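Local structure of FMN-dependent NADH:quinone oxidoreductase 1 (Bacillus anthracis, 3U7I) at residues C[140-145]-C[177-182]. The protein probably uses FMN and NADH to reduce electrophilic quinones and to cleave the azo bond of aromatic azo compounds. Numbering follows the deposited sequence. Where two conformers were deposited one is given.
Sequences DGRRML and LGIEDY
R142 touches I179 just ahead of two neighbouring parallel strands. Its CB lies 4.1 Å from I179 CG1. Its O lies 3.8 Å from I179 CG2. Water 3 donates to R142 O and accepts from E180 N, bridging the backbones. Water 1 likewise joins R142 N to the carbonyl of G178, the C-prime residue of the Schellman motif that closes helix 165-177. The guanidinium turns away to D140, which it grips side-on through NE and NH1, and NH2 reaches K93 O.

R143 runs beside D181. They touch through the R143 CG methylene, 3.5 Å from D181 OD2, while their charged ends go to separate partners, L213 O and R212.

M144, a selenomethionine, gives the direct backbone bond: its N donates to D181 O at 2.8 Å, almost straight in line with the C=O. With CG anti to the backbone N (chi1 162°), M144 lies alongside Y182, its CG 3.8 Å from Y182 CD1. M144 CB also meets I179 CG2.

This joins the edge strand 181-187 to strand 143-149 in the flavodoxin-like sheet. Waters bridge the loops ahead; one direct bond joins the strands here. Apolar contact therefore carries the M144 face, and no salt bridge links R143 to D181.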
loop_
_atom_site.group_PDB
_atom_site.type_symbol
_atom_site.label_atom_id
_atom_site.label_comp_id
_atom_site.label_asym_id
_atom_site.label_seq_id
_atom_site.Cartn_x
_atom_site.Cartn_y
_atom_site.Cartn_z
ATOM N N ASP C 140 7.865 7.406 -23.128
ATOM C CA ASP C 140 7.529 7.307 -24.549
ATOM C C ASP C 140 6.044 7.537 -24.880
ATOM O O ASP C 140 5.529 6.972 -25.848
ATOM C CB ASP C 140 7.995 5.955 -25.115
ATOM C CG ASP C 140 7.727 4.790 -24.164
ATOM O OD1 ASP C 140 8.187 3.668 -24.448
ATOM O OD2 ASP C 140 7.073 4.994 -23.121
ATOM N N GLY C 141 5.364 8.365 -24.087
ATOM C CA GLY C 141 3.992 8.753 -24.389
ATOM C C GLY C 141 2.899 7.748 -24.028
ATOM O O GLY C 141 1.828 7.726 -24.646
ATOM N N ARG C 142 3.155 6.919 -23.022
ATOM C CA ARG C 142 2.151 5.975 -22.563
ATOM C C ARG C 142 1.069 6.708 -21.780
ATOM O O ARG C 142 1.268 7.843 -21.348
ATOM C CB ARG C 142 2.792 4.871 -21.713
ATOM C CG ARG C 142 3.961 4.198 -22.410
ATOM C CD ARG C 142 4.636 3.135 -21.561
ATOM N NE ARG C 142 5.836 2.660 -22.243
ATOM C CZ ARG C 142 6.179 1.384 -22.412
ATOM N NH1 ARG C 142 7.301 1.095 -23.063
ATOM N NH2 ARG C 142 5.422 0.405 -21.935
ATOM N N ARG C 143 -0.076 6.056 -21.600
ATOM C CA ARG C 143 -1.218 6.688 -20.945
ATOM C C ARG C 143 -1.776 5.822 -19.821
ATOM O O ARG C 143 -1.774 4.594 -19.895
ATOM C CB ARG C 143 -2.333 7.001 -21.948
ATOM C CG ARG C 143 -1.914 7.820 -23.145
ATOM C CD ARG C 143 -1.532 6.931 -24.343
ATOM N NE ARG C 143 -2.605 6.007 -24.713
ATOM C CZ ARG C 143 -3.591 6.295 -25.561
ATOM N NH1 ARG C 143 -3.655 7.493 -26.137
ATOM N NH2 ARG C 143 -4.521 5.386 -25.831
HETATM N N MSE C 144 -2.279 6.477 -18.786
HETATM C CA MSE C 144 -2.837 5.768 -17.642
HETATM C C MSE C 144 -4.183 6.359 -17.239
HETATM O O MSE C 144 -4.343 7.578 -17.145
HETATM C CB MSE C 144 -1.864 5.791 -16.452
HETATM C CG MSE C 144 -2.504 5.463 -15.097
HETATM SE SE MSE C 144 -2.940 3.566 -14.756
HETATM C CE MSE C 144 -1.131 2.820 -14.761
ATOM N N LEU C 145 -5.149 5.474 -17.012
ATOM C CA LEU C 145 -6.458 5.848 -16.491
ATOM C C LEU C 145 -6.707 5.044 -15.228
ATOM O O LEU C 145 -6.566 3.821 -15.223
ATOM C CB LEU C 145 -7.561 5.569 -17.510
ATOM C CG LEU C 145 -8.993 5.828 -17.033
ATOM C CD1 LEU C 145 -9.273 7.330 -16.903
ATOM C CD2 LEU C 145 -9.995 5.164 -17.977
ATOM N N LEU C 177 8.089 6.775 -13.556
ATOM C CA LEU C 177 8.424 5.828 -14.613
ATOM C C LEU C 177 8.463 6.497 -15.986
ATOM O O LEU C 177 9.096 5.987 -16.909
ATOM C CB LEU C 177 7.442 4.645 -14.627
ATOM C CG LEU C 177 7.499 3.723 -13.403
ATOM C CD1 LEU C 177 6.640 2.458 -13.592
ATOM C CD2 LEU C 177 8.953 3.360 -13.069
ATOM N N GLY C 178 7.789 7.639 -16.110
ATOM C CA GLY C 178 7.724 8.374 -17.365
ATOM C C GLY C 178 6.315 8.511 -17.920
ATOM O O GLY C 178 6.092 9.147 -18.955
ATOM N N ILE C 179 5.357 7.900 -17.234
ATOM C CA ILE C 179 3.966 7.931 -17.680
ATOM C C ILE C 179 3.302 9.191 -17.112
ATOM O O ILE C 179 2.897 9.242 -15.945
ATOM C CB ILE C 179 3.217 6.611 -17.307
ATOM C CG1 ILE C 179 3.999 5.394 -17.835
ATOM C CG2 ILE C 179 1.783 6.631 -17.823
ATOM C CD1 ILE C 179 3.591 4.072 -17.237
ATOM N N GLU C 180 3.227 10.219 -17.947
ATOM C CA GLU C 180 2.814 11.540 -17.506
ATOM C C GLU C 180 1.386 11.878 -17.904
ATOM O O GLU C 180 0.792 12.813 -17.363
ATOM C CB GLU C 180 3.783 12.587 -18.044
ATOM C CG GLU C 180 5.204 12.360 -17.573
ATOM C CD GLU C 180 6.134 13.484 -17.957
ATOM O OE1 GLU C 180 5.890 14.129 -19.002
ATOM O OE2 GLU C 180 7.108 13.720 -17.210
ATOM N N ASP C 181 0.843 11.115 -18.849
ATOM C CA ASP C 181 -0.560 11.247 -19.245
ATOM C C ASP C 181 -1.426 10.419 -18.293
ATOM O O ASP C 181 -1.601 9.214 -18.475
ATOM C CB ASP C 181 -0.755 10.790 -20.695
ATOM C CG ASP C 181 -2.140 11.129 -21.246
ATOM O OD1 ASP C 181 -3.109 11.236 -20.467
ATOM O OD2 ASP C 181 -2.256 11.279 -22.477
ATOM N N TYR C 182 -1.946 11.080 -17.264
ATOM C CA TYR C 182 -2.653 10.413 -16.175
ATOM C C TYR C 182 -4.028 11.043 -15.954
ATOM O O TYR C 182 -4.170 12.266 -15.927
ATOM C CB TYR C 182 -1.819 10.519 -14.897
ATOM C CG TYR C 182 -2.454 9.958 -13.642
ATOM C CD1 TYR C 182 -2.051 8.739 -13.135
ATOM C CD2 TYR C 182 -3.431 10.662 -12.951
ATOM C CE1 TYR C 182 -2.606 8.220 -11.985
ATOM C CE2 TYR C 182 -3.996 10.148 -11.795
ATOM C CZ TYR C 182 -3.573 8.915 -11.318
ATOM O OH TYR C 182 -4.115 8.377 -10.162
HETATM O O HOH W 1 5.209 7.388 -21.231
HETATM O O HOH W 2 5.906 10.353 -22.169
HETATM O O HOH W 3 2.937 9.952 -20.830
HETATM O O HOH W 4 -4.832 9.134 -19.310
#